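Local coordinates for sensor protein (PDB 3BWL) that probably acts as a sensor histidine kinase, passing phosphate from ATP to a protein histidine, and is represented here by its PAS domain, with an indole-3-carbaldehyde bound, at residues D31-V42 with E54-F65; F81-G91 with S102-F110. One frame throughout, in Å; residues are numbered along the deposited sequence. Where two conformers were deposited one is given.

Contact 1: D31-V42 with E54-F65. With I3A (1H-indole-3-carbaldehyde), chain F.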
loop_
_atom_site.group_PDB
_atom_site.type_symbol
_atom_site.label_atom_id
_atom_site.label_comp_id
_atom_site.label_asym_id
_atom_site.label_seq_id
_atom_site.Cartn_x
_atom_site.Cartn_y
_atom_site.Cartn_z
ATOM N N ASP A 31 8.289 -2.252 -1.942
ATOM C CA ASP A 31 9.577 -2.550 -1.351
ATOM C C ASP A 31 9.996 -1.331 -0.545
ATOM O O ASP A 31 9.516 -0.192 -0.802
ATOM C CB ASP A 31 10.639 -2.906 -2.410
ATOM C CG ASP A 31 10.917 -1.763 -3.385
ATOM O OD1 ASP A 31 10.239 -1.671 -4.438
ATOM O OD2 ASP A 31 11.880 -0.974 -3.122
ATOM N N VAL A 32 10.827 -1.594 0.456
ATOM C CA VAL A 32 11.424 -0.568 1.315
ATOM C C VAL A 32 12.938 -0.629 1.124
ATOM O O VAL A 32 13.524 -1.725 1.228
ATOM C CB VAL A 32 11.054 -0.796 2.829
ATOM C CG1 VAL A 32 11.672 0.306 3.698
ATOM C CG2 VAL A 32 9.528 -0.778 2.986
ATOM N N LEU A 33 13.546 0.528 0.853
ATOM C CA LEU A 33 15.000 0.604 0.586
ATOM C C LEU A 33 15.676 1.456 1.635
ATOM O O LEU A 33 15.061 2.353 2.221
ATOM C CB LEU A 33 15.301 1.246 -0.786
ATOM C CG LEU A 33 14.609 0.658 -2.010
ATOM C CD1 LEU A 33 15.110 1.451 -3.229
ATOM C CD2 LEU A 33 14.911 -0.869 -2.109
ATOM N N ASP A 34 16.943 1.180 1.895
ATOM C CA ASP A 34 17.721 2.152 2.660
ATOM C C ASP A 34 18.376 3.145 1.696
ATOM O O ASP A 34 18.193 3.042 0.469
ATOM C CB ASP A 34 18.719 1.473 3.608
ATOM C CG ASP A 34 19.880 0.813 2.889
ATOM O OD1 ASP A 34 20.129 1.114 1.701
ATOM O OD2 ASP A 34 20.591 0.018 3.564
ATOM N N ALA A 35 19.131 4.109 2.228
ATOM C CA ALA A 35 19.648 5.197 1.367
ATOM C C ALA A 35 20.668 4.717 0.322
ATOM O O ALA A 35 20.977 5.436 -0.638
ATOM C CB ALA A 35 20.235 6.344 2.234
ATOM N N ASP A 36 21.182 3.505 0.508
ATOM C CA ASP A 36 22.132 2.896 -0.422
ATOM C C ASP A 36 21.434 2.045 -1.499
ATOM O O ASP A 36 22.077 1.558 -2.426
ATOM C CB ASP A 36 23.135 2.005 0.333
ATOM C CG ASP A 36 24.164 2.793 1.130
ATOM O OD1 ASP A 36 24.491 3.953 0.782
ATOM O OD2 ASP A 36 24.663 2.208 2.117
ATOM N N GLY A 37 20.124 1.893 -1.391
ATOM C CA GLY A 37 19.396 1.117 -2.397
ATOM C C GLY A 37 19.258 -0.343 -2.032
ATOM O O GLY A 37 18.754 -1.139 -2.848
ATOM N N THR A 38 19.650 -0.694 -0.812
ATOM C CA THR A 38 19.509 -2.059 -0.309
ATOM C C THR A 38 18.053 -2.306 0.096
ATOM O O THR A 38 17.430 -1.479 0.764
ATOM C CB THR A 38 20.474 -2.341 0.866
ATOM O OG1 THR A 38 21.824 -2.022 0.466
ATOM C CG2 THR A 38 20.372 -3.816 1.330
ATOM N N ILE A 39 17.541 -3.454 -0.316
ATOM C CA ILE A 39 16.145 -3.834 -0.086
ATOM C C ILE A 39 16.008 -4.329 1.345
ATOM O O ILE A 39 16.598 -5.377 1.728
ATOM C CB ILE A 39 15.664 -4.927 -1.059
ATOM C CG1 ILE A 39 15.674 -4.442 -2.527
ATOM C CG2 ILE A 39 14.230 -5.363 -0.688
ATOM C CD1 ILE A 39 15.612 -5.610 -3.553
ATOM N N CYS A 40 15.256 -3.569 2.149
ATOM C CA CYS A 40 15.095 -3.851 3.562
ATOM C C CYS A 40 13.833 -4.675 3.862
ATOM O O CYS A 40 13.807 -5.484 4.800
ATOM C CB CYS A 40 15.014 -2.538 4.331
ATOM S SG CYS A 40 16.562 -1.647 4.334
ATOM N N GLU A 41 12.771 -4.456 3.087
ATOM C CA GLU A 41 11.532 -5.173 3.272
ATOM C C GLU A 41 10.869 -5.187 1.897
ATOM O O GLU A 41 11.055 -4.247 1.108
ATOM C CB GLU A 41 10.601 -4.433 4.236
ATOM C CG GLU A 41 9.392 -5.217 4.752
ATOM C CD GLU A 41 8.799 -4.612 6.018
ATOM O OE1 GLU A 41 9.103 -3.423 6.345
ATOM O OE2 GLU A 41 8.041 -5.330 6.701
ATOM N N VAL A 42 10.069 -6.230 1.670
ATOM C CA VAL A 42 9.252 -6.396 0.462
ATOM C C VAL A 42 7.944 -7.060 0.862
ATOM O O VAL A 42 7.914 -7.841 1.839
ATOM C CB VAL A 42 9.913 -7.294 -0.630
ATOM C CG1 VAL A 42 11.081 -6.575 -1.340
ATOM C CG2 VAL A 42 10.393 -8.643 -0.052
ATOM N N GLU A 54 11.235 -14.376 -0.847
ATOM C CA GLU A 54 11.731 -13.244 -0.077
ATOM C C GLU A 54 13.241 -13.355 0.229
ATOM O O GLU A 54 13.965 -12.361 0.181
ATOM C CB GLU A 54 10.922 -13.124 1.221
ATOM C CG GLU A 54 11.300 -11.962 2.080
ATOM C CD GLU A 54 10.497 -11.898 3.359
ATOM O OE1 GLU A 54 10.695 -12.769 4.242
ATOM O OE2 GLU A 54 9.681 -10.966 3.490
ATOM N N SER A 55 13.687 -14.569 0.550
ATOM C CA SER A 55 15.090 -14.820 0.885
ATOM C C SER A 55 16.060 -14.518 -0.271
ATOM O O SER A 55 17.263 -14.303 -0.024
ATOM C CB SER A 55 15.289 -16.257 1.398
ATOM O OG SER A 55 15.137 -17.203 0.345
ATOM N N GLU A 56 15.540 -14.490 -1.503
ATOM C CA GLU A 56 16.326 -14.208 -2.725
ATOM C C GLU A 56 16.358 -12.706 -3.053
ATOM O O GLU A 56 17.009 -12.290 -4.007
ATOM C CB GLU A 56 15.728 -14.950 -3.947
ATOM C CG GLU A 56 15.744 -16.498 -3.892
ATOM C CD GLU A 56 15.102 -17.183 -5.124
ATOM O OE1 GLU A 56 13.860 -17.095 -5.335
ATOM O OE2 GLU A 56 15.853 -17.860 -5.873
ATOM N N VAL A 57 15.636 -11.901 -2.282
ATOM C CA VAL A 57 15.469 -10.481 -2.563
ATOM C C VAL A 57 16.004 -9.611 -1.428
ATOM O O VAL A 57 16.685 -8.652 -1.683
ATOM C CB VAL A 57 13.952 -10.155 -2.792
ATOM C CG1 VAL A 57 13.727 -8.645 -3.010
ATOM C CG2 VAL A 57 13.426 -10.918 -4.001
ATOM N N LEU A 58 15.652 -9.924 -0.180
ATOM C CA LEU A 58 16.107 -9.126 0.955
ATOM C C LEU A 58 17.634 -9.034 0.995
ATOM O O LEU A 58 18.346 -10.050 0.877
ATOM C CB LEU A 58 15.577 -9.699 2.290
ATOM C CG LEU A 58 14.068 -9.583 2.577
ATOM C CD1 LEU A 58 13.703 -10.096 3.965
ATOM C CD2 LEU A 58 13.609 -8.138 2.429
ATOM N N GLY A 59 18.132 -7.825 1.174
ATOM C CA GLY A 59 19.573 -7.649 1.299
ATOM C C GLY A 59 20.231 -7.377 -0.013
ATOM O O GLY A 59 21.363 -6.895 -0.036
ATOM N N ARG A 60 19.547 -7.675 -1.116
ATOM C CA ARG A 60 20.056 -7.327 -2.450
ATOM C C ARG A 60 19.826 -5.838 -2.734
ATOM O O ARG A 60 19.077 -5.159 -2.007
ATOM C CB ARG A 60 19.357 -8.152 -3.533
ATOM C CG ARG A 60 19.642 -9.647 -3.516
ATOM C CD ARG A 60 19.896 -10.116 -4.928
ATOM N NE ARG A 60 19.253 -11.383 -5.254
ATOM C CZ ARG A 60 19.164 -11.887 -6.485
ATOM N NH1 ARG A 60 19.696 -11.241 -7.523
ATOM N NH2 ARG A 60 18.545 -13.039 -6.676
ATOM N N SER A 61 20.463 -5.339 -3.799
ATOM C CA SER A 61 20.297 -3.942 -4.179
ATOM C C SER A 61 19.237 -3.851 -5.280
ATOM O O SER A 61 19.120 -4.736 -6.161
ATOM C CB SER A 61 21.626 -3.340 -4.632
ATOM O OG SER A 61 22.577 -3.507 -3.574
ATOM N N ILE A 62 18.503 -2.754 -5.268
ATOM C CA ILE A 62 17.392 -2.638 -6.231
ATOM C C ILE A 62 17.836 -2.635 -7.705
ATOM O O ILE A 62 17.070 -3.098 -8.601
ATOM C CB ILE A 62 16.471 -1.435 -5.895
ATOM C CG1 ILE A 62 15.123 -1.513 -6.643
ATOM C CG2 ILE A 62 17.225 -0.100 -6.155
ATOM C CD1 ILE A 62 14.201 -2.678 -6.228
ATOM N N TRP A 63 19.048 -2.148 -7.988
ATOM C CA TRP A 63 19.512 -2.143 -9.390
ATOM C C TRP A 63 19.728 -3.566 -9.911
ATOM O O TRP A 63 19.887 -3.739 -11.116
ATOM C CB TRP A 63 20.806 -1.347 -9.546
ATOM C CG TRP A 63 21.905 -1.781 -8.632
ATOM C CD1 TRP A 63 22.785 -2.797 -8.850
ATOM C CD2 TRP A 63 22.298 -1.164 -7.392
ATOM N NE1 TRP A 63 23.671 -2.887 -7.807
ATOM C CE2 TRP A 63 23.412 -1.879 -6.910
ATOM C CE3 TRP A 63 21.814 -0.082 -6.652
ATOM C CZ2 TRP A 63 24.068 -1.539 -5.718
ATOM C CZ3 TRP A 63 22.457 0.248 -5.427
ATOM C CH2 TRP A 63 23.572 -0.476 -4.986
ATOM N N GLU A 64 19.739 -4.567 -9.015
ATOM C CA GLU A 64 19.891 -5.958 -9.478
ATOM C C GLU A 64 18.617 -6.453 -10.159
ATOM O O GLU A 64 18.659 -7.435 -10.932
ATOM C CB GLU A 64 20.267 -6.917 -8.332
ATOM C CG GLU A 64 21.562 -6.553 -7.645
ATOM C CD GLU A 64 21.947 -7.543 -6.548
ATOM O OE1 GLU A 64 22.139 -8.740 -6.867
ATOM O OE2 GLU A 64 22.076 -7.123 -5.376
ATOM N N PHE A 65 17.497 -5.771 -9.880
ATOM C CA PHE A 65 16.172 -6.166 -10.366
ATOM C C PHE A 65 15.606 -5.230 -11.442
ATOM O O PHE A 65 14.757 -5.642 -12.164
ATOM C CB PHE A 65 15.169 -6.192 -9.190
ATOM C CG PHE A 65 15.522 -7.213 -8.173
ATOM C CD1 PHE A 65 15.198 -8.547 -8.380
ATOM C CD2 PHE A 65 16.275 -6.852 -7.056
ATOM C CE1 PHE A 65 15.554 -9.512 -7.471
ATOM C CE2 PHE A 65 16.667 -7.805 -6.149
ATOM C CZ PHE A 65 16.293 -9.140 -6.340
HETATM O O I3A F . 12.249 0.839 -5.111
HETATM C "C3'" I3A F . 12.042 0.353 -6.218
HETATM C C3 I3A F . 12.772 0.884 -7.421
HETATM C C2 I3A F . 12.599 0.268 -8.689
HETATM N N I3A F . 13.435 1.006 -9.493
HETATM C C8 I3A F . 14.096 1.978 -8.801
HETATM C C9 I3A F . 13.723 1.924 -7.462
HETATM C C4 I3A F . 14.249 2.843 -6.530
HETATM C C5 I3A F . 15.207 3.797 -6.965
HETATM C C6 I3A F . 15.613 3.829 -8.310
HETATM C C7 I3A F . 15.044 2.922 -9.227
HETATM O O HOH W 1 22.776 -1.278 -1.970
HETATM O O HOH W 2 10.337 -8.337 3.838
HETATM O O HOH W 3 7.288 -10.940 1.378
#
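E54 packs its CG against V42 CG2, where the outer strand 39-42 of the PAS-fold sheet meets the long connection to helix 71-79. E54 CG is anti to the backbone N (chi1 -178°), and the extended chain reaches a water that also accepts from V42 N. E41 and E54 are both magnesium ligands of this protein, though no metal is bound to this chain; E41 also forms a salt bridge with R18 of the second subunit. V57 CG1 is shared by two partners, I39 CD1 at 3.6 Å and V42 CG1 at 3.8 Å. L58 CD2 lies against the backbone of C40 and E41, beside the classic beta bulge that these two form opposite V32. G59 N then donates to I39 O, and R60 O accepts from I39 N at 2.9 Å in a nearly straight bond. At S61, a single bridge to T38 brings the backbones together, and one water links S61 OG, T38 OG1 and D36 O. I62 N closes this run with a 2.9 Å bond to G37 O. The I62 side chain turns to the pocket: CG1 touches I3A C3 at 3.4 Å, while CG2 meets L33 CD1. D31 OD2 lies 2.7 Å from the ligand aldehyde O. An alanine at D31 would remove this carboxylate and would probably deprive the aldehyde O of a polar partner on that side. W63 presents its edge to the backbone, with CZ3 3.3 Å from D36 O. Last comes F65, whose CE2 lies 3.6 Å from I39 CD1.

Contact 2: F81-G91 with S102-F110. With I3A (1H-indole-3-carbaldehyde), chain F.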
loop_
_atom_site.group_PDB
_atom_site.type_symbol
_atom_site.label_atom_id
_atom_site.label_comp_id
_atom_site.label_asym_id
_atom_site.label_seq_id
_atom_site.Cartn_x
_atom_site.Cartn_y
_atom_site.Cartn_z
ATOM N N PHE A 81 16.341 13.013 -3.366
ATOM C CA PHE A 81 15.094 13.134 -2.551
ATOM C C PHE A 81 15.271 13.902 -1.246
ATOM O O PHE A 81 16.192 13.618 -0.464
ATOM C CB PHE A 81 14.555 11.737 -2.210
ATOM C CG PHE A 81 13.702 11.151 -3.273
ATOM C CD1 PHE A 81 14.264 10.703 -4.468
ATOM C CD2 PHE A 81 12.309 11.014 -3.075
ATOM C CE1 PHE A 81 13.473 10.128 -5.466
ATOM C CE2 PHE A 81 11.509 10.431 -4.099
ATOM C CZ PHE A 81 12.095 10.003 -5.266
ATOM N N SER A 82 14.396 14.878 -1.025
ATOM C CA SER A 82 14.220 15.450 0.292
ATOM C C SER A 82 13.324 14.533 1.129
ATOM O O SER A 82 12.554 13.761 0.584
ATOM C CB SER A 82 13.554 16.801 0.134
ATOM O OG SER A 82 14.471 17.691 -0.476
ATOM N N VAL A 83 13.443 14.599 2.451
ATOM C CA VAL A 83 12.523 13.840 3.309
ATOM C C VAL A 83 11.084 14.233 2.963
ATOM O O VAL A 83 10.773 15.424 2.831
ATOM C CB VAL A 83 12.795 14.059 4.843
ATOM C CG1 VAL A 83 11.758 13.327 5.693
ATOM C CG2 VAL A 83 14.190 13.600 5.214
ATOM N N ASP A 84 10.232 13.217 2.828
ATOM C CA ASP A 84 8.792 13.321 2.484
ATOM C C ASP A 84 8.474 13.634 1.017
ATOM O O ASP A 84 7.286 13.712 0.642
ATOM C CB ASP A 84 8.013 14.234 3.466
ATOM C CG ASP A 84 7.805 13.571 4.842
ATOM O OD1 ASP A 84 8.027 12.338 4.965
ATOM O OD2 ASP A 84 7.410 14.278 5.812
ATOM N N GLU A 85 9.520 13.745 0.197
ATOM C CA GLU A 85 9.392 13.944 -1.240
ATOM C C GLU A 85 8.951 12.655 -1.903
ATOM O O GLU A 85 9.389 11.575 -1.502
ATOM C CB GLU A 85 10.711 14.419 -1.892
ATOM C CG GLU A 85 10.575 14.631 -3.445
ATOM C CD GLU A 85 11.850 15.186 -4.098
ATOM O OE1 GLU A 85 12.815 15.469 -3.357
ATOM O OE2 GLU A 85 11.861 15.366 -5.354
ATOM N N ARG A 86 8.062 12.797 -2.887
ATOM C CA ARG A 86 7.589 11.684 -3.729
ATOM C C ARG A 86 7.859 11.999 -5.184
ATOM O O ARG A 86 7.765 13.160 -5.617
ATOM C CB ARG A 86 6.071 11.512 -3.591
ATOM C CG ARG A 86 5.579 11.119 -2.225
ATOM C CD ARG A 86 4.055 10.997 -2.193
ATOM N NE ARG A 86 3.408 12.315 -2.316
ATOM C CZ ARG A 86 2.133 12.532 -2.671
ATOM N NH1 ARG A 86 1.298 11.537 -3.008
ATOM N NH2 ARG A 86 1.686 13.780 -2.724
ATOM N N ARG A 87 8.202 10.964 -5.947
ATOM C CA ARG A 87 8.395 11.057 -7.389
ATOM C C ARG A 87 7.852 9.810 -8.064
ATOM O O ARG A 87 7.934 8.722 -7.506
ATOM C CB ARG A 87 9.882 11.139 -7.733
ATOM C CG ARG A 87 10.540 12.378 -7.283
ATOM C CD ARG A 87 11.830 12.607 -8.082
ATOM N NE ARG A 87 12.689 13.452 -7.291
ATOM C CZ ARG A 87 14.013 13.415 -7.315
ATOM N NH1 ARG A 87 14.653 12.570 -8.121
ATOM N NH2 ARG A 87 14.702 14.247 -6.534
ATOM N N LYS A 88 7.316 9.968 -9.272
ATOM C CA LYS A 88 6.940 8.835 -10.116
ATOM C C LYS A 88 7.888 8.734 -11.325
ATOM O O LYS A 88 8.235 9.736 -11.962
ATOM C CB LYS A 88 5.507 9.008 -10.628
ATOM C CG LYS A 88 4.466 9.098 -9.541
ATOM C CD LYS A 88 3.070 8.990 -10.094
ATOM C CE LYS A 88 2.617 10.281 -10.735
ATOM N NZ LYS A 88 1.187 10.163 -11.179
ATOM N N PHE A 89 8.312 7.519 -11.642
ATOM C CA PHE A 89 9.209 7.301 -12.764
ATOM C C PHE A 89 9.088 5.864 -13.228
ATOM O O PHE A 89 8.626 4.995 -12.486
ATOM C CB PHE A 89 10.678 7.579 -12.382
ATOM C CG PHE A 89 11.177 6.729 -11.216
ATOM C CD1 PHE A 89 11.781 5.493 -11.441
ATOM C CD2 PHE A 89 11.037 7.181 -9.902
ATOM C CE1 PHE A 89 12.226 4.717 -10.378
ATOM C CE2 PHE A 89 11.482 6.415 -8.817
ATOM C CZ PHE A 89 12.087 5.175 -9.059
ATOM N N GLU A 90 9.587 5.609 -14.429
ATOM C CA GLU A 90 9.466 4.299 -15.030
ATOM C C GLU A 90 10.657 3.417 -14.677
ATOM O O GLU A 90 11.799 3.885 -14.611
ATOM C CB GLU A 90 9.307 4.456 -16.556
ATOM C CG GLU A 90 9.379 3.165 -17.349
ATOM C CD GLU A 90 9.337 3.369 -18.887
ATOM O OE1 GLU A 90 9.478 4.509 -19.389
ATOM O OE2 GLU A 90 9.170 2.342 -19.595
ATOM N N GLY A 91 10.378 2.130 -14.483
ATOM C CA GLY A 91 11.426 1.126 -14.321
ATOM C C GLY A 91 11.051 -0.099 -15.123
ATOM O O GLY A 91 9.972 -0.127 -15.738
ATOM N N SER A 102 7.313 -3.829 -17.264
ATOM C CA SER A 102 7.381 -2.371 -17.188
ATOM C C SER A 102 6.543 -1.877 -16.029
ATOM O O SER A 102 5.420 -2.318 -15.840
ATOM C CB SER A 102 6.894 -1.714 -18.483
ATOM O OG SER A 102 7.883 -1.846 -19.476
ATOM N N VAL A 103 7.112 -0.952 -15.237
ATOM C CA VAL A 103 6.397 -0.444 -14.076
ATOM C C VAL A 103 6.524 1.054 -13.985
ATOM O O VAL A 103 7.470 1.653 -14.532
ATOM C CB VAL A 103 6.935 -1.050 -12.739
ATOM C CG1 VAL A 103 6.665 -2.557 -12.703
ATOM C CG2 VAL A 103 8.475 -0.790 -12.602
ATOM N N GLU A 104 5.547 1.652 -13.335
ATOM C CA GLU A 104 5.728 2.996 -12.818
ATOM C C GLU A 104 5.903 2.887 -11.321
ATOM O O GLU A 104 4.997 2.380 -10.607
ATOM C CB GLU A 104 4.553 3.913 -13.139
ATOM C CG GLU A 104 4.768 5.324 -12.575
ATOM C CD GLU A 104 3.589 6.235 -12.813
ATOM O OE1 GLU A 104 2.502 5.981 -12.238
ATOM O OE2 GLU A 104 3.745 7.231 -13.553
ATOM N N VAL A 105 7.052 3.386 -10.854
ATOM C CA VAL A 105 7.383 3.369 -9.439
ATOM C C VAL A 105 6.970 4.688 -8.827
ATOM O O VAL A 105 7.276 5.765 -9.392
ATOM C CB VAL A 105 8.933 3.228 -9.216
ATOM C CG1 VAL A 105 9.230 3.122 -7.762
ATOM C CG2 VAL A 105 9.470 1.999 -9.917
ATOM N N HIS A 106 6.209 4.630 -7.739
ATOM C CA HIS A 106 5.953 5.854 -6.949
ATOM C C HIS A 106 6.822 5.730 -5.698
ATOM O O HIS A 106 6.573 4.879 -4.844
ATOM C CB HIS A 106 4.439 5.983 -6.588
ATOM C CG HIS A 106 4.016 7.362 -6.195
ATOM N ND1 HIS A 106 2.698 7.693 -5.959
ATOM C CD2 HIS A 106 4.731 8.503 -6.003
ATOM C CE1 HIS A 106 2.616 8.980 -5.639
ATOM N NE2 HIS A 106 3.833 9.499 -5.674
ATOM N N LEU A 107 7.857 6.600 -5.609
ATOM C CA LEU A 107 8.840 6.467 -4.583
ATOM C C LEU A 107 8.745 7.615 -3.569
ATOM O O LEU A 107 8.573 8.785 -3.947
ATOM C CB LEU A 107 10.226 6.468 -5.236
ATOM C CG LEU A 107 11.476 6.287 -4.370
ATOM C CD1 LEU A 107 11.476 4.886 -3.795
ATOM C CD2 LEU A 107 12.716 6.429 -5.233
ATOM N N LEU A 108 8.894 7.264 -2.293
ATOM C CA LEU A 108 8.802 8.220 -1.185
ATOM C C LEU A 108 10.037 8.115 -0.314
ATOM O O LEU A 108 10.433 7.009 0.021
ATOM C CB LEU A 108 7.581 7.842 -0.308
ATOM C CG LEU A 108 7.450 8.558 1.044
ATOM C CD1 LEU A 108 7.235 10.104 0.905
ATOM C CD2 LEU A 108 6.346 7.950 1.892
ATOM N N ARG A 109 10.655 9.243 0.073
ATOM C CA ARG A 109 11.691 9.209 1.102
ATOM C C ARG A 109 10.979 9.609 2.388
ATOM O O ARG A 109 10.233 10.600 2.391
ATOM C CB ARG A 109 12.822 10.234 0.815
ATOM C CG ARG A 109 13.913 10.203 1.910
ATOM C CD ARG A 109 15.191 10.987 1.531
ATOM N NE ARG A 109 16.365 10.272 2.028
ATOM C CZ ARG A 109 17.585 10.302 1.489
ATOM N NH1 ARG A 109 17.855 11.057 0.429
ATOM N NH2 ARG A 109 18.544 9.570 2.030
ATOM N N PHE A 110 11.176 8.849 3.464
ATOM C CA PHE A 110 10.494 9.189 4.733
ATOM C C PHE A 110 11.188 8.578 5.914
ATOM O O PHE A 110 12.110 7.765 5.762
ATOM C CB PHE A 110 9.010 8.810 4.698
ATOM C CG PHE A 110 8.718 7.323 4.904
ATOM C CD1 PHE A 110 7.703 6.933 5.773
ATOM C CD2 PHE A 110 9.429 6.333 4.232
ATOM C CE1 PHE A 110 7.391 5.579 5.932
ATOM C CE2 PHE A 110 9.126 4.977 4.399
ATOM C CZ PHE A 110 8.110 4.620 5.244
HETATM O O I3A F . 12.249 0.839 -5.111
HETATM C "C3'" I3A F . 12.042 0.353 -6.218
HETATM C C3 I3A F . 12.772 0.884 -7.421
HETATM C C2 I3A F . 12.599 0.268 -8.689
HETATM N N I3A F . 13.435 1.006 -9.493
HETATM C C8 I3A F . 14.096 1.978 -8.801
HETATM C C9 I3A F . 13.723 1.924 -7.462
HETATM C C4 I3A F . 14.249 2.843 -6.530
HETATM C C5 I3A F . 15.207 3.797 -6.965
HETATM C C6 I3A F . 15.613 3.829 -8.310
HETATM C C7 I3A F . 15.044 2.922 -9.227
HETATM O O HOH W 4 0.503 7.854 -12.675
HETATM O O HOH W 5 9.516 0.053 -18.545
#
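F89 CG sits between its own backbone N and carbonyl carbon (chi1 58°), which leans the ring across to strand 102-110, over V105. V105 CB lies over one ring face, 3.9 Å from the centroid, in a CH-pi contact. L107 CD2 comes to the edge of the same ring, and F89 CE1 touches I3A C7 at 3.5 Å. H106 has CG anti to the backbone N (chi1 -161°); its ring lies under K88 CG, 3.8 Å from the centroid. H106 ND1 bonds to D28 of the second subunit. K88 NZ reaches E104 OE1 through one water, and E104 also pairs with R123 of that subunit. Farther along, F81 CZ packs on L107 CD2 at 3.6 Å. The guanidinium of R87 lies over the F81 ring and grips E85 OE2 with NE and NH2. In one conformer, R109 NH1 donates to F81 O at 3.2 Å, while R109 NH2 pairs with D116. The backbones are joined by paired bonds at R87-L107, F89-V105 and G91-V103. This is an antiparallel beta hairpin of the PAS-fold sheet: F89 and V105 help line the ligand pocket on one face, and R86, E104 and H106 meet the second subunit on the other.

How the contacts relate
Contact 1 and contact 2 lie in series along the chain, with centres about 15 Å apart, and both reach the same five-stranded antiparallel sheet. Strand 39-42 is at one end of the sheet and strand 86-94 at the other. Both contacts reach the bound indole-3-carbaldehyde. Contact 1 supplies D31, L33 and I62, which meet the aldehyde and nearby ring atoms; contact 2 supplies F89 and V105 at the indole ring. D66, outside both, hydrogen-bonds the ligand. The contacts also touch directly, where A35 CB packs 3.6 Å from R109 NH2 in one conformer of the arginine. Each meets the second subunit, contact 1 through V32 and E41 and contact 2 through more residues.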